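Local coordinates for protein BtGH115A (Bacteroides thetaiotaomicron, PDB 5BY3) that acts as a family GH115 4-O-methyl-alpha-glucuronidase that probably hydrolyses glucuronic acid decorations on arabinogalactans, at residues K572-Y575 against A576-A579; I495-P498 against E499-G502. One frame throughout, in Å; residues are numbered along the deposited sequence.

Interaction 1 (K572-Y575 against A576-A579); sequences KLLY and AQLA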
ATOM      1  N   LYS A 572     -14.514  -7.890  21.283  1.00 39.95           N
ATOM      2  CA  LYS A 572     -14.725  -6.785  22.216  1.00 39.51           C
ATOM      3  C   LYS A 572     -15.967  -6.001  21.843  1.00 44.29           C
ATOM      4  O   LYS A 572     -16.821  -5.684  22.708  1.00 45.50           O
ATOM      5  CB  LYS A 572     -13.515  -5.835  22.257  1.00 40.98           C
ATOM      6  CG  LYS A 572     -13.615  -4.687  23.296  1.00 36.47           C
ATOM      7  CD  LYS A 572     -12.513  -3.648  23.099  1.00 37.98           C
ATOM      8  CE  LYS A 572     -12.837  -2.633  21.990  1.00 35.84           C
ATOM      9  NZ  LYS A 572     -11.772  -1.607  21.864  1.00 36.57           N
ATOM     10  N   LEU A 573     -16.064  -5.703  20.554  1.00 40.59           N
ATOM     11  CA  LEU A 573     -17.128  -4.859  20.047  1.00 40.77           C
ATOM     12  C   LEU A 573     -18.400  -5.659  19.771  1.00 40.54           C
ATOM     13  O   LEU A 573     -19.494  -5.148  19.999  1.00 36.80           O
ATOM     14  CB  LEU A 573     -16.632  -3.997  18.832  1.00 41.83           C
ATOM     15  CG  LEU A 573     -15.669  -2.908  19.364  1.00 43.83           C
ATOM     16  CD1 LEU A 573     -14.422  -2.684  18.533  1.00 43.49           C
ATOM     17  CD2 LEU A 573     -16.384  -1.603  19.661  1.00 37.53           C
ATOM     18  N   LEU A 574     -18.286  -6.903  19.297  1.00 39.64           N
ATOM     19  CA  LEU A 574     -19.512  -7.670  19.072  1.00 43.59           C
ATOM     20  C   LEU A 574     -20.183  -8.195  20.353  1.00 45.08           C
ATOM     21  O   LEU A 574     -21.419  -8.133  20.437  1.00 45.08           O
ATOM     22  CB  LEU A 574     -19.338  -8.748  18.021  1.00 44.38           C
ATOM     23  CG  LEU A 574     -19.155  -8.127  16.647  1.00 45.63           C
ATOM     24  CD1 LEU A 574     -18.925  -9.237  15.638  1.00 46.39           C
ATOM     25  CD2 LEU A 574     -20.357  -7.285  16.265  1.00 43.68           C
ATOM     26  N   TYR A 575     -19.402  -8.679  21.338  1.00 39.97           N
ATOM     27  CA  TYR A 575     -19.975  -9.060  22.645  1.00 45.62           C
ATOM     28  C   TYR A 575     -20.608  -7.842  23.301  1.00 47.56           C
ATOM     29  O   TYR A 575     -21.666  -7.939  23.889  1.00 46.68           O
ATOM     30  CB  TYR A 575     -18.938  -9.624  23.612  1.00 48.35           C
ATOM     31  CG  TYR A 575     -18.290 -10.964  23.268  1.00 47.23           C
ATOM     32  CD1 TYR A 575     -19.004 -11.982  22.626  1.00 44.26           C
ATOM     33  CD2 TYR A 575     -16.959 -11.228  23.675  1.00 49.30           C
ATOM     34  CE1 TYR A 575     -18.402 -13.196  22.323  1.00 50.47           C
ATOM     35  CE2 TYR A 575     -16.346 -12.447  23.399  1.00 56.59           C
ATOM     36  CZ  TYR A 575     -17.065 -13.433  22.727  1.00 60.38           C
ATOM     37  OH  TYR A 575     -16.440 -14.642  22.450  1.00 66.93           O
ATOM     38  N   ALA A 576     -19.942  -6.690  23.178  1.00 49.08           N
ATOM     39  CA  ALA A 576     -20.474  -5.421  23.648  1.00 48.32           C
ATOM     40  C   ALA A 576     -21.855  -5.118  23.051  1.00 51.07           C
ATOM     41  O   ALA A 576     -22.763  -4.631  23.778  1.00 50.13           O
ATOM     42  CB  ALA A 576     -19.496  -4.301  23.337  1.00 48.82           C
ATOM     43  N   GLN A 577     -22.018  -5.414  21.749  1.00 42.48           N
ATOM     44  CA  GLN A 577     -23.296  -5.168  21.076  1.00 41.77           C
ATOM     45  C   GLN A 577     -24.374  -6.138  21.590  1.00 44.56           C
ATOM     46  O   GLN A 577     -25.516  -5.725  21.846  1.00 43.79           O
ATOM     47  CB  GLN A 577     -23.165  -5.227  19.556  1.00 39.02           C
ATOM     48  CG  GLN A 577     -24.500  -5.233  18.820  1.00 38.12           C
ATOM     49  CD  GLN A 577     -24.395  -4.813  17.374  1.00 39.87           C
ATOM     50  OE1 GLN A 577     -23.380  -4.269  16.939  1.00 41.55           O
ATOM     51  NE2 GLN A 577     -25.450  -5.046  16.622  1.00 36.97           N
ATOM     52  N   LEU A 578     -24.002  -7.415  21.735  1.00 45.71           N
ATOM     53  CA  LEU A 578     -24.895  -8.428  22.321  1.00 42.80           C
ATOM     54  C   LEU A 578     -25.233  -8.091  23.770  1.00 44.79           C
ATOM     55  O   LEU A 578     -26.382  -8.259  24.156  1.00 45.53           O
ATOM     56  CB  LEU A 578     -24.315  -9.826  22.219  1.00 40.65           C
ATOM     57  CG  LEU A 578     -24.067 -10.408  20.830  1.00 39.74           C
ATOM     58  CD1 LEU A 578     -23.218 -11.645  20.991  1.00 39.13           C
ATOM     59  CD2 LEU A 578     -25.345 -10.683  20.056  1.00 39.83           C
ATOM     60  N   ALA A 579     -24.261  -7.548  24.515  1.00 41.52           N
ATOM     61  CA  ALA A 579     -24.436  -7.136  25.912  1.00 45.47           C
ATOM     62  C   ALA A 579     -25.405  -5.972  26.137  1.00 51.59           C
ATOM     63  O   ALA A 579     -26.215  -6.035  27.059  1.00 56.67           O
ATOM     64  CB  ALA A 579     -23.087  -6.836  26.555  1.00 44.78           C
TER
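Leu574 and Leu578 sit one turn apart on helix 552-580, and the contact between them is side chain against backbone. Leu578 keeps its CG beside its own backbone N (chi1 -62°), which brings that carbon to 3.5 Å from Leu574 O, beside the backbone hydrogen bond between the two residues. That hydrogen bond, Leu578 N to Leu574 O at 3.0 Å, is nearly straight, with 167° at the hydrogen. The methyls of the two alanines are placed in the same manner: Ala576 CB lies 3.1 Å from Lys572 O and Ala579 CB 3.2 Å from Tyr575 O. Ala579 N also donates to Tyr575 O, at 2.7 Å, whereas the bond from Ala576 N to Lys572 O is weak.

Gln577 differs from Leu578 in its first torsion: its CG is anti to the backbone N (chi1 169°) and the chain runs on extended, so that Gln577 OE1 comes no nearer than 4.3 Å to Leu574 CD2, a loose approach; OE1 accepts from Leu519 N instead. Lys572 reaches away on its own side, where NZ is held by the carbonyls of Val624 and Asn626.

The side chains fan out to different neighbours. Leu574, Gln577 and Leu578 meet helix 523-543; Lys572 and Ala576 meet helix 587-603; Tyr575 touches both, on Leu530 and Lys588. Together with the 3.1 Å bond from Gln577 N to Leu573 O, the pattern is that of a regular alpha-helix with i to i+4 bonding, near its C-terminal end and packed against other helices on more than one face.

Interaction 2 (I495-P498 against E499-G502); sequences IRKP and EFMG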
ATOM      1  N   ILE A 495     -14.987  -6.641   4.866  1.00 36.64           N
ATOM      2  CA  ILE A 495     -16.368  -6.469   5.280  1.00 34.71           C
ATOM      3  C   ILE A 495     -16.465  -5.351   6.316  1.00 36.29           C
ATOM      4  O   ILE A 495     -17.349  -4.510   6.266  1.00 40.07           O
ATOM      5  CB  ILE A 495     -16.925  -7.825   5.766  1.00 33.18           C
ATOM      6  CG1 ILE A 495     -17.115  -8.722   4.513  1.00 34.78           C
ATOM      7  CG2 ILE A 495     -18.235  -7.671   6.536  1.00 31.28           C
ATOM      8  CD1 ILE A 495     -17.507 -10.162   4.745  1.00 29.35           C
ATOM      9  N   ARG A 496     -15.517  -5.331   7.234  1.00 40.51           N
ATOM     10  CA  ARG A 496     -15.424  -4.287   8.212  1.00 39.30           C
ATOM     11  C   ARG A 496     -14.100  -4.489   8.903  1.00 38.94           C
ATOM     12  O   ARG A 496     -13.852  -5.531   9.504  1.00 38.56           O
ATOM     13  CB  ARG A 496     -16.563  -4.382   9.200  1.00 39.58           C
ATOM     14  CG  ARG A 496     -16.751  -3.087   9.947  1.00 47.50           C
ATOM     15  CD  ARG A 496     -17.837  -2.249   9.301  1.00 55.07           C
ATOM     16  NE  ARG A 496     -17.957  -0.961   9.992  1.00 59.32           N
ATOM     17  CZ  ARG A 496     -18.777   0.025   9.630  1.00 53.91           C
ATOM     18  NH1 ARG A 496     -19.564  -0.118   8.561  1.00 43.60           N
ATOM     19  NH2 ARG A 496     -18.778   1.160  10.331  1.00 45.14           N
ATOM     20  N   LYS A 497     -13.231  -3.505   8.740  1.00 40.07           N
ATOM     21  CA  LYS A 497     -11.932  -3.449   9.389  1.00 38.96           C
ATOM     22  C   LYS A 497     -12.076  -3.461  10.913  1.00 38.72           C
ATOM     23  O   LYS A 497     -13.090  -2.998  11.448  1.00 41.39           O
ATOM     24  CB  LYS A 497     -11.222  -2.181   8.956  1.00 38.91           C
ATOM     25  CG  LYS A 497     -10.732  -2.207   7.515  1.00 40.63           C
ATOM     26  CD  LYS A 497      -9.813  -1.046   7.148  1.00 35.32           C
ATOM     27  CE  LYS A 497      -8.747  -1.430   6.105  1.00 43.75           C
ATOM     28  NZ  LYS A 497      -9.208  -1.666   4.699  1.00 41.75           N
ATOM     29  N   PRO A 498     -11.073  -3.997  11.622  1.00 38.33           N
ATOM     30  CA  PRO A 498     -11.073  -3.895  13.088  1.00 39.81           C
ATOM     31  C   PRO A 498     -11.395  -2.505  13.628  1.00 39.54           C
ATOM     32  O   PRO A 498     -12.276  -2.382  14.474  1.00 43.48           O
ATOM     33  CB  PRO A 498      -9.657  -4.281  13.449  1.00 35.54           C
ATOM     34  CG  PRO A 498      -9.355  -5.340  12.432  1.00 36.31           C
ATOM     35  CD  PRO A 498      -9.958  -4.845  11.150  1.00 37.81           C
ATOM     36  N   GLU A 499     -10.714  -1.492  13.105  1.00 37.27           N
ATOM     37  CA  GLU A 499     -10.883  -0.108  13.481  1.00 33.36           C
ATOM     38  C   GLU A 499     -12.254   0.454  13.180  1.00 32.16           C
ATOM     39  O   GLU A 499     -12.645   1.376  13.863  1.00 39.48           O
ATOM     40  CB  GLU A 499      -9.814   0.765  12.808  1.00 36.30           C
ATOM     41  CG  GLU A 499      -8.385   0.424  13.196  1.00 36.20           C
ATOM     42  CD  GLU A 499      -7.733  -0.555  12.235  1.00 38.00           C
ATOM     43  OE1 GLU A 499      -8.504  -1.309  11.623  1.00 35.42           O
ATOM     44  OE2 GLU A 499      -6.458  -0.592  12.098  1.00 40.02           O
ATOM     45  N   PHE A 500     -12.998  -0.101  12.210  1.00 32.92           N
ATOM     46  CA  PHE A 500     -14.410   0.297  11.925  1.00 30.47           C
ATOM     47  C   PHE A 500     -15.524  -0.425  12.747  1.00 32.62           C
ATOM     48  O   PHE A 500     -16.727  -0.168  12.544  1.00 32.72           O
ATOM     49  CB  PHE A 500     -14.777   0.192  10.421  1.00 29.65           C
ATOM     50  CG  PHE A 500     -13.752   0.740   9.458  1.00 28.40           C
ATOM     51  CD1 PHE A 500     -12.765   1.661   9.848  1.00 27.95           C
ATOM     52  CD2 PHE A 500     -13.804   0.338   8.099  1.00 29.47           C
ATOM     53  CE1 PHE A 500     -11.803   2.117   8.916  1.00 30.91           C
ATOM     54  CE2 PHE A 500     -12.882   0.822   7.158  1.00 27.66           C
ATOM     55  CZ  PHE A 500     -11.870   1.718   7.564  1.00 27.25           C
HETATM   56  N   MSE A 501     -15.151  -1.303  13.672  1.00 34.68           N
HETATM   57  CA  MSE A 501     -16.132  -2.191  14.348  1.00 37.56           C
HETATM   58  C   MSE A 501     -16.958  -1.497  15.386  1.00 40.23           C
HETATM   59  O   MSE A 501     -17.930  -2.074  15.870  1.00 41.97           O
HETATM   60  CB  MSE A 501     -15.487  -3.405  15.022  1.00 38.38           C
HETATM   61  CG  MSE A 501     -14.985  -4.389  13.970  1.00 41.84           C
HETATM   62 SE   MSE A 501     -16.467  -5.136  12.927  1.00 45.61          SE
HETATM   63  CE  MSE A 501     -17.545  -5.857  14.389  1.00 44.17           C
ATOM     64  N   GLY A 502     -16.582  -0.267  15.748  1.00 40.44           N
ATOM     65  CA  GLY A 502     -17.395   0.565  16.626  1.00 37.89           C
ATOM     66  C   GLY A 502     -18.530   1.295  15.925  1.00 39.72           C
ATOM     67  O   GLY A 502     -19.414   1.863  16.598  1.00 41.61           O
TER
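Arg496 reaches across to the backbone of Phe500 and holds its carbonyl oxygen with two nitrogens, side-on. The shorter bond runs from Arg496 NE to Phe500 O at 2.9 Å, close to straight at 162°; NH2 adds a longer one of 3.3 Å to the same Phe500 O. The oxygen lies in the guanidinium plane, yet the two donors meet it differently: NH2 comes in the carbonyl plane on a lone pair, NE from above that plane.

The backbone being gripped is a pair of overlapping type I beta turns just after helix 476-495. Phe500 N bonds Lys497 O at 3.0 Å and Met501 N bonds Pro498 O at 3.2 Å, with Pro498 at the second position of the first turn.

Glu499, bent at chi2, turns OE1 back beside the Pro498 ring, while OE2 accepts from the backbone N of both Trp405 and Leu406. These follow Leu404, a nickel-site residue, and the Glu499 side chain is about 7 Å from the metal.

Packing is carried by Lys497 and Phe500, whose side chains run side by side in the same direction. Lys497 CB sits over one ring face in a CH-pi contact, 3.8 Å from the ring centroid, and farther out Lys497 CD comes to 3.5 Å from Phe500 CZ before bends at chi3 and chi4 swing the amine away. The guanidinium plane of Arg496 stands nearly perpendicular to the same ring, 89° apart. On another side of the arginine chain, the selenium of selenomethionine Met501, atom SE, rests 3.6 Å from Arg496 CG.

Both contacts are buried, and they meet directly although their centres are about 13 Å apart. Met501 of interaction 2 packs against helix 552-580, which carries interaction 1: its CE is 3.6 Å from Leu574 CG and its CB 3.7 Å from Leu573 CD1. Leu573 also reaches the backbone of Gly502. Leu519 is a second shared neighbour, bonded through its N to Gln577 and packed by Arg496 and Met501. Their chemistry follows their place: within the helix, repeated backbone bonds do the work and the side chains serve other elements, while in the loop an arginine grip, a CH-pi contact and two turns hold the chain.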